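Local coordinates for transmembrane protein (Bartonella henselae, PDB 3PAM) that probably binds oligopeptides or related solutes, as a domain of a protein of an ABC-type oligopeptide transport system, at residues A[107-111]-A[112-116]; A[133-137]-A[138-142]; A[244-248]-A[249-253]. All blocks are in the same frame, centred on the assembly; numbering follows the deposited sequence.

Contact 1: residues A[107-111]-A[112-116]; sequences KLLQE and AGFTK. With EOH (ethanol), chain G.
With chi1 at -69° in both L109 and F114, each CG stands beside its own backbone N, and from these positions the two side chains meet at the end of helix 99-111. The CD2 branch of L109 comes over one face of the F114 ring, displaced toward the rim; CD2 lies 4.2 Å from the ring centroid and 21° off the ring normal, a CH-pi contact. Nearer the backbone, L109 CB and F114 CB approach to 3.9 Å. The carbonyl oxygen of L109 lies in the ring plane, at its edge, 3.5 Å from F114 CD1. That oxygen also accepts a hydrogen bond from F114 N at 2.8 Å. G113 N donates to Q110 O at 3.0 Å, while A112 N still makes the helical bond to L108 O. An ethanol, probably from the crystallisation liquor, donates to E111 O. L121 of strand 120-122 touches both L109 and F114, and V22 of helix 20-29 touches F114. Positive phi at G113 (97°), with two bonds back into the last turn, identifies a Schellman motif, here leading from helix 99-111 into the small hairpin of strands 115-117 and 120-122.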
loop_
_atom_site.group_PDB
_atom_site.type_symbol
_atom_site.label_atom_id
_atom_site.label_comp_id
_atom_site.label_asym_id
_atom_site.label_seq_id
_atom_site.Cartn_x
_atom_site.Cartn_y
_atom_site.Cartn_z
ATOM N N LYS A 107 -1.105 -11.977 -14.147
ATOM C CA LYS A 107 0.290 -12.337 -14.376
ATOM C C LYS A 107 1.087 -12.378 -13.076
ATOM O O LYS A 107 1.824 -13.319 -12.827
ATOM C CB LYS A 107 0.942 -11.379 -15.393
ATOM N N LEU A 108 0.926 -11.358 -12.247
ATOM C CA LEU A 108 1.632 -11.284 -10.966
ATOM C C LEU A 108 1.219 -12.391 -9.985
ATOM O O LEU A 108 2.052 -12.923 -9.239
ATOM C CB LEU A 108 1.450 -9.901 -10.332
ATOM C CG LEU A 108 2.444 -8.840 -10.803
ATOM C CD1 LEU A 108 1.913 -7.427 -10.578
ATOM C CD2 LEU A 108 3.800 -9.019 -10.114
ATOM N N LEU A 109 -0.063 -12.739 -9.991
ATOM C CA LEU A 109 -0.549 -13.801 -9.108
ATOM C C LEU A 109 -0.056 -15.196 -9.502
ATOM O O LEU A 109 0.247 -16.015 -8.640
ATOM C CB LEU A 109 -2.072 -13.750 -8.984
ATOM C CG LEU A 109 -2.519 -12.512 -8.196
ATOM C CD1 LEU A 109 -3.814 -11.915 -8.741
ATOM C CD2 LEU A 109 -2.647 -12.822 -6.688
ATOM N N GLN A 110 0.027 -15.471 -10.797
ATOM C CA GLN A 110 0.576 -16.738 -11.251
ATOM C C GLN A 110 2.011 -16.950 -10.737
ATOM O O GLN A 110 2.337 -18.040 -10.246
ATOM C CB GLN A 110 0.466 -16.880 -12.781
ATOM C CG GLN A 110 -0.986 -16.990 -13.287
ATOM C CD GLN A 110 -1.121 -16.831 -14.797
ATOM O OE1 GLN A 110 -0.423 -17.472 -15.568
ATOM N NE2 GLN A 110 -2.023 -15.959 -15.221
ATOM N N GLU A 111 2.833 -15.897 -10.813
ATOM C CA GLU A 111 4.216 -15.931 -10.324
ATOM C C GLU A 111 4.280 -16.296 -8.869
ATOM O O GLU A 111 5.181 -17.026 -8.435
ATOM C CB GLU A 111 4.884 -14.574 -10.464
ATOM C CG GLU A 111 4.588 -13.857 -11.753
ATOM C CD GLU A 111 5.667 -12.864 -12.126
ATOM O OE1 GLU A 111 6.509 -12.515 -11.257
ATOM O OE2 GLU A 111 5.673 -12.437 -13.299
ATOM N N ALA A 112 3.324 -15.756 -8.124
ATOM C CA ALA A 112 3.243 -15.901 -6.688
ATOM C C ALA A 112 2.619 -17.223 -6.271
ATOM O O ALA A 112 2.432 -17.480 -5.089
ATOM C CB ALA A 112 2.463 -14.743 -6.111
ATOM N N GLY A 113 2.283 -18.063 -7.242
ATOM C CA GLY A 113 1.749 -19.378 -6.923
ATOM C C GLY A 113 0.249 -19.513 -6.951
ATOM O O GLY A 113 -0.290 -20.567 -6.581
ATOM N N PHE A 114 -0.442 -18.469 -7.402
ATOM C CA PHE A 114 -1.897 -18.484 -7.392
ATOM C C PHE A 114 -2.509 -19.103 -8.644
ATOM O O PHE A 114 -2.006 -18.937 -9.758
ATOM C CB PHE A 114 -2.457 -17.095 -7.087
ATOM C CG PHE A 114 -2.194 -16.656 -5.687
ATOM C CD1 PHE A 114 -0.929 -16.234 -5.311
ATOM C CD2 PHE A 114 -3.203 -16.700 -4.731
ATOM C CE1 PHE A 114 -0.674 -15.846 -4.013
ATOM C CE2 PHE A 114 -2.961 -16.320 -3.418
ATOM C CZ PHE A 114 -1.696 -15.893 -3.049
ATOM N N THR A 115 -3.599 -19.832 -8.437
ATOM C CA THR A 115 -4.252 -20.567 -9.492
ATOM C C THR A 115 -5.740 -20.394 -9.339
ATOM O O THR A 115 -6.213 -19.773 -8.376
ATOM C CB THR A 115 -3.932 -22.087 -9.427
ATOM O OG1 THR A 115 -4.332 -22.610 -8.161
ATOM C CG2 THR A 115 -2.473 -22.348 -9.645
ATOM N N LYS A 116 -6.499 -20.955 -10.269
ATOM C CA LYS A 116 -7.935 -20.861 -10.148
ATOM C C LYS A 116 -8.553 -22.232 -10.049
ATOM O O LYS A 116 -8.161 -23.143 -10.800
ATOM C CB LYS A 116 -8.492 -20.109 -11.338
ATOM C CG LYS A 116 -8.126 -18.659 -11.355
ATOM C CD LYS A 116 -9.350 -17.883 -11.053
ATOM C CE LYS A 116 -9.862 -17.199 -12.284
ATOM N NZ LYS A 116 -11.308 -16.943 -12.124
HETATM C C1 EOH G . 8.953 -17.225 -8.479
HETATM C C2 EOH G . 10.045 -18.104 -7.838
HETATM O O EOH G . 7.972 -18.130 -9.015
#

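Contact 2: residues A[133-137]-A[138-142]; sequences IMTQS and LEEEK
T135 ends strand 130-135 in extended geometry, and after Q136 and S137 the chain enters helix 138-152 of this beta-alpha-beta unit, with S137 at the N-cap and E140 facing back to the strand end. E141 N binds S137 O at 2.9 Å in the first regular helical bond, and E140 N makes a weak capping bond to S137 OG at 3.4 Å. With chi1 at 82°, S137 OG sits between its own N and carbonyl carbon, turned to the helix start. The extended E140 side chain runs alongside T135 in the opposite direction, T135 CG2 packing on E140 CB at 3.7 Å. The E140 carboxylate reaches Q136: Q136 N donates to E140 OE1 at 3.2 Å, nearly straight (169°) but from above the carboxylate plane, and Q136 CG lies 3.4 Å from E140 OE1, amide and carboxylate planes 20° apart. A water stands 2.9 Å from both E140 OE1 and M134 O, with more acceptors in reach than protons. E140 OE2 forms a salt bridge with K183, and T135 OG1 bonds to R161 O and T162 OG1. Gripped at both oxygens, the buried carboxylate probably has its charge stabilised by K183 and the helix N-terminus.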
loop_
_atom_site.group_PDB
_atom_site.type_symbol
_atom_site.label_atom_id
_atom_site.label_comp_id
_atom_site.label_asym_id
_atom_site.label_seq_id
_atom_site.Cartn_x
_atom_site.Cartn_y
_atom_site.Cartn_z
ATOM N N ILE A 133 -12.819 -6.676 4.349
ATOM C CA ILE A 133 -12.454 -5.261 4.452
ATOM C C ILE A 133 -13.374 -4.574 5.490
ATOM O O ILE A 133 -14.608 -4.564 5.357
ATOM C CB ILE A 133 -12.509 -4.533 3.091
ATOM C CG1 ILE A 133 -11.808 -5.369 2.010
ATOM C CG2 ILE A 133 -11.840 -3.166 3.181
ATOM C CD1 ILE A 133 -11.625 -4.653 0.664
HETATM N N MSE A 134 -12.745 -4.043 6.531
HETATM C CA MSE A 134 -13.447 -3.416 7.642
HETATM C C MSE A 134 -13.470 -1.921 7.415
HETATM O O MSE A 134 -12.426 -1.277 7.302
HETATM C CB MSE A 134 -12.769 -3.745 8.979
HETATM C CG MSE A 134 -13.274 -2.924 10.135
HETATM SE SE MSE A 134 -12.498 -3.512 11.818
HETATM C CE MSE A 134 -13.984 -4.676 12.283
ATOM N N THR A 135 -14.668 -1.372 7.323
ATOM C CA THR A 135 -14.802 0.064 7.136
ATOM C C THR A 135 -15.555 0.644 8.302
ATOM O O THR A 135 -16.253 -0.079 9.023
ATOM C CB THR A 135 -15.545 0.415 5.840
ATOM O OG1 THR A 135 -16.808 -0.264 5.819
ATOM C CG2 THR A 135 -14.703 0.015 4.620
ATOM N N GLN A 136 -15.410 1.952 8.472
ATOM C CA GLN A 136 -16.096 2.670 9.543
ATOM C C GLN A 136 -17.239 3.533 9.048
ATOM O O GLN A 136 -18.229 3.691 9.761
ATOM C CB GLN A 136 -15.118 3.490 10.398
ATOM C CG GLN A 136 -14.075 4.316 9.636
ATOM C CD GLN A 136 -13.144 5.071 10.581
ATOM O OE1 GLN A 136 -12.942 4.665 11.726
ATOM N NE2 GLN A 136 -12.591 6.188 10.113
ATOM N N SER A 137 -17.116 4.073 7.831
ATOM C CA SER A 137 -18.085 5.056 7.308
ATOM C C SER A 137 -18.678 4.669 5.941
ATOM O O SER A 137 -18.056 3.935 5.171
ATOM C CB SER A 137 -17.432 6.430 7.223
ATOM O OG SER A 137 -16.673 6.555 6.031
ATOM N N LEU A 138 -19.871 5.178 5.644
ATOM C CA LEU A 138 -20.561 4.918 4.374
ATOM C C LEU A 138 -19.736 5.247 3.138
ATOM O O LEU A 138 -19.877 4.601 2.110
ATOM C CB LEU A 138 -21.868 5.704 4.308
ATOM C CG LEU A 138 -23.223 5.116 4.720
ATOM C CD1 LEU A 138 -23.140 3.835 5.564
ATOM C CD2 LEU A 138 -24.031 6.221 5.435
ATOM N N GLU A 139 -18.889 6.262 3.239
ATOM C CA GLU A 139 -18.039 6.671 2.137
ATOM C C GLU A 139 -16.951 5.622 1.901
ATOM O O GLU A 139 -16.527 5.401 0.765
ATOM C CB GLU A 139 -17.407 8.043 2.426
ATOM C CG GLU A 139 -16.762 8.690 1.195
ATOM C CD GLU A 139 -15.815 9.841 1.534
ATOM O OE1 GLU A 139 -14.687 9.570 2.025
ATOM O OE2 GLU A 139 -16.193 11.008 1.284
ATOM N N GLU A 140 -16.485 4.993 2.979
ATOM C CA GLU A 140 -15.453 3.965 2.858
ATOM C C GLU A 140 -16.110 2.733 2.286
ATOM O O GLU A 140 -15.544 2.064 1.412
ATOM C CB GLU A 140 -14.811 3.641 4.208
ATOM C CG GLU A 140 -13.994 4.788 4.818
ATOM C CD GLU A 140 -13.152 4.369 6.018
ATOM O OE1 GLU A 140 -13.282 3.218 6.515
ATOM O OE2 GLU A 140 -12.350 5.221 6.474
ATOM N N GLU A 141 -17.324 2.450 2.765
ATOM C CA GLU A 141 -18.058 1.273 2.306
ATOM C C GLU A 141 -18.247 1.345 0.802
ATOM O O GLU A 141 -17.971 0.376 0.111
ATOM C CB GLU A 141 -19.396 1.156 3.019
ATOM C CG GLU A 141 -20.314 0.102 2.454
ATOM C CD GLU A 141 -21.667 0.130 3.117
ATOM O OE1 GLU A 141 -22.384 1.170 3.028
ATOM O OE2 GLU A 141 -22.018 -0.894 3.738
ATOM N N LYS A 142 -18.672 2.500 0.291
ATOM C CA LYS A 142 -18.783 2.668 -1.166
ATOM C C LYS A 142 -17.466 2.339 -1.870
ATOM O O LYS A 142 -17.467 1.608 -2.853
ATOM C CB LYS A 142 -19.230 4.074 -1.551
ATOM C CG LYS A 142 -20.704 4.413 -1.299
ATOM C CD LYS A 142 -20.926 5.888 -1.597
ATOM C CE LYS A 142 -22.406 6.283 -1.540
ATOM N NZ LYS A 142 -22.982 6.134 -0.162
HETATM O O HOH W 1 -11.261 1.417 7.490
#

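Contact 3: residues A[244-248]-A[249-253]; sequences RILIS and GSYYI
G249 closes the last turn of helix 232-249 with its N bonded to I245 O at 2.8 Å, and S250, at phi 46° and psi 45°, turns the chain out of the helix while S250 N donates to I247 O at 3.3 Å. Y251 then folds its ring back over the turn: chi1 of -64° sets CG beside the backbone N, and G249 O lies over the centre of one ring face, 4.1 Å above the plane. G249 O accepts a hydrogen bond from R23 of helix 20-29. L246 CD2 meets Y251 CD2 at 4.0 Å, the two side chains crossing at about a right angle. This turn delivers the chain from the long helix into strand 252-257, which pairs with strand 5-10 in the six-stranded mixed sheet. One water bridges L246 O and Y252 O across the exit, donating to each. Another sits 2.6 Å from S250 OG and donates weakly to I247 O. One residue back from I245, R244 O accepts from both S248 N and S248 OG, the hydroxyl at 2.9 Å, and S248 OG also bonds L79 N.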
loop_
_atom_site.group_PDB
_atom_site.type_symbol
_atom_site.label_atom_id
_atom_site.label_comp_id
_atom_site.label_asym_id
_atom_site.label_seq_id
_atom_site.Cartn_x
_atom_site.Cartn_y
_atom_site.Cartn_z
ATOM N N ARG A 244 10.785 4.909 -1.599
ATOM C CA ARG A 244 11.121 3.984 -2.630
ATOM C C ARG A 244 10.893 2.537 -2.243
ATOM O O ARG A 244 10.465 1.749 -3.022
ATOM C CB ARG A 244 12.561 4.211 -3.023
ATOM C CG ARG A 244 12.693 4.947 -4.300
ATOM C CD ARG A 244 14.031 5.625 -4.585
ATOM N NE ARG A 244 13.813 6.389 -5.792
ATOM C CZ ARG A 244 14.161 7.633 -6.001
ATOM N NH1 ARG A 244 14.844 8.292 -5.112
ATOM N NH2 ARG A 244 13.823 8.193 -7.129
ATOM N N ILE A 245 11.192 2.225 -1.008
ATOM C CA ILE A 245 10.942 0.941 -0.375
ATOM C C ILE A 245 9.470 0.721 -0.099
ATOM O O ILE A 245 8.962 -0.386 -0.273
ATOM C CB ILE A 245 11.724 0.816 0.946
ATOM C CG1 ILE A 245 13.219 0.824 0.641
ATOM C CG2 ILE A 245 11.328 -0.465 1.701
ATOM C CD1 ILE A 245 14.083 0.734 1.840
ATOM N N LEU A 246 8.776 1.760 0.341
ATOM C CA LEU A 246 7.391 1.588 0.728
ATOM C C LEU A 246 6.523 1.463 -0.502
ATOM O O LEU A 246 5.581 0.670 -0.548
ATOM C CB LEU A 246 6.948 2.740 1.611
ATOM C CG LEU A 246 7.702 2.847 2.935
ATOM C CD1 LEU A 246 7.177 4.036 3.722
ATOM C CD2 LEU A 246 7.537 1.584 3.720
ATOM N N ILE A 247 6.848 2.242 -1.518
ATOM C CA ILE A 247 6.234 2.049 -2.828
ATOM C C ILE A 247 6.453 0.617 -3.330
ATOM O O ILE A 247 5.522 -0.026 -3.825
ATOM C CB ILE A 247 6.764 3.089 -3.846
ATOM C CG1 ILE A 247 6.271 4.482 -3.462
ATOM C CG2 ILE A 247 6.355 2.747 -5.296
ATOM C CD1 ILE A 247 7.103 5.598 -4.056
ATOM N N SER A 248 7.677 0.115 -3.201
ATOM C CA SER A 248 8.004 -1.213 -3.733
ATOM C C SER A 248 7.392 -2.307 -2.897
ATOM O O SER A 248 7.238 -3.433 -3.362
ATOM C CB SER A 248 9.515 -1.427 -3.801
ATOM O OG SER A 248 10.080 -0.541 -4.730
ATOM N N GLY A 249 7.075 -1.979 -1.645
ATOM C CA GLY A 249 6.405 -2.908 -0.773
ATOM C C GLY A 249 4.924 -3.079 -1.012
ATOM O O GLY A 249 4.374 -4.103 -0.637
ATOM N N SER A 250 4.269 -2.091 -1.620
ATOM C CA SER A 250 2.808 -2.081 -1.718
ATOM C C SER A 250 2.144 -2.429 -0.374
ATOM O O SER A 250 1.218 -3.233 -0.320
ATOM C CB SER A 250 2.307 -3.000 -2.850
ATOM O OG SER A 250 2.593 -2.436 -4.133
ATOM N N TYR A 251 2.633 -1.829 0.705
ATOM C CA TYR A 251 2.002 -1.965 2.022
ATOM C C TYR A 251 0.634 -1.303 2.041
ATOM O O TYR A 251 -0.232 -1.677 2.820
ATOM C CB TYR A 251 2.913 -1.388 3.118
ATOM C CG TYR A 251 4.185 -2.176 3.201
ATOM C CD1 TYR A 251 4.186 -3.472 3.723
ATOM C CD2 TYR A 251 5.379 -1.662 2.698
ATOM C CE1 TYR A 251 5.346 -4.227 3.749
ATOM C CE2 TYR A 251 6.556 -2.410 2.733
ATOM C CZ TYR A 251 6.521 -3.690 3.253
ATOM O OH TYR A 251 7.669 -4.438 3.295
ATOM N N TYR A 252 0.448 -0.336 1.148
ATOM C CA TYR A 252 -0.811 0.398 1.037
ATOM C C TYR A 252 -1.249 0.289 -0.396
ATOM O O TYR A 252 -0.409 0.120 -1.286
ATOM C CB TYR A 252 -0.605 1.889 1.368
ATOM C CG TYR A 252 -0.777 2.273 2.823
ATOM C CD1 TYR A 252 -0.039 1.651 3.833
ATOM C CD2 TYR A 252 -1.648 3.301 3.185
ATOM C CE1 TYR A 252 -0.206 2.018 5.177
ATOM C CE2 TYR A 252 -1.816 3.670 4.500
ATOM C CZ TYR A 252 -1.098 3.035 5.495
ATOM O OH TYR A 252 -1.285 3.423 6.810
ATOM N N ILE A 253 -2.553 0.359 -0.638
ATOM C CA ILE A 253 -3.027 0.649 -1.974
ATOM C C ILE A 253 -3.421 2.066 -1.787
ATOM O O ILE A 253 -4.396 2.343 -1.075
ATOM C CB ILE A 253 -4.278 -0.113 -2.387
ATOM C CG1 ILE A 253 -4.077 -1.607 -2.238
ATOM C CG2 ILE A 253 -4.617 0.220 -3.833
ATOM C CD1 ILE A 253 -5.174 -2.436 -2.871
HETATM O O HOH W 2 2.679 1.004 -1.588
HETATM O O HOH W 3 4.201 -2.075 -6.080
#

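The three contacts are successive junctions between helix and strand: contacts 1 and 3 end a helix, contact 2 begins one. None touches another; nearest atoms are about 8 Å apart for contacts 2 and 3 and for 1 and 3, about 14 Å for 1 and 2. Contacts 2 and 3 both reach the same mixed sheet, while contact 1 leads to the separate two-stranded hairpin. Helix 20-29 touches both contacts 1 and 3. The centre of contact 3 is about 5 Å from the chain centre, those of contacts 1 and 2 about 19 and 17 Å. Besides the ethanol at E111, one lies about 5 Å from the Y251 side chain; both probably come from the crystallisation liquor.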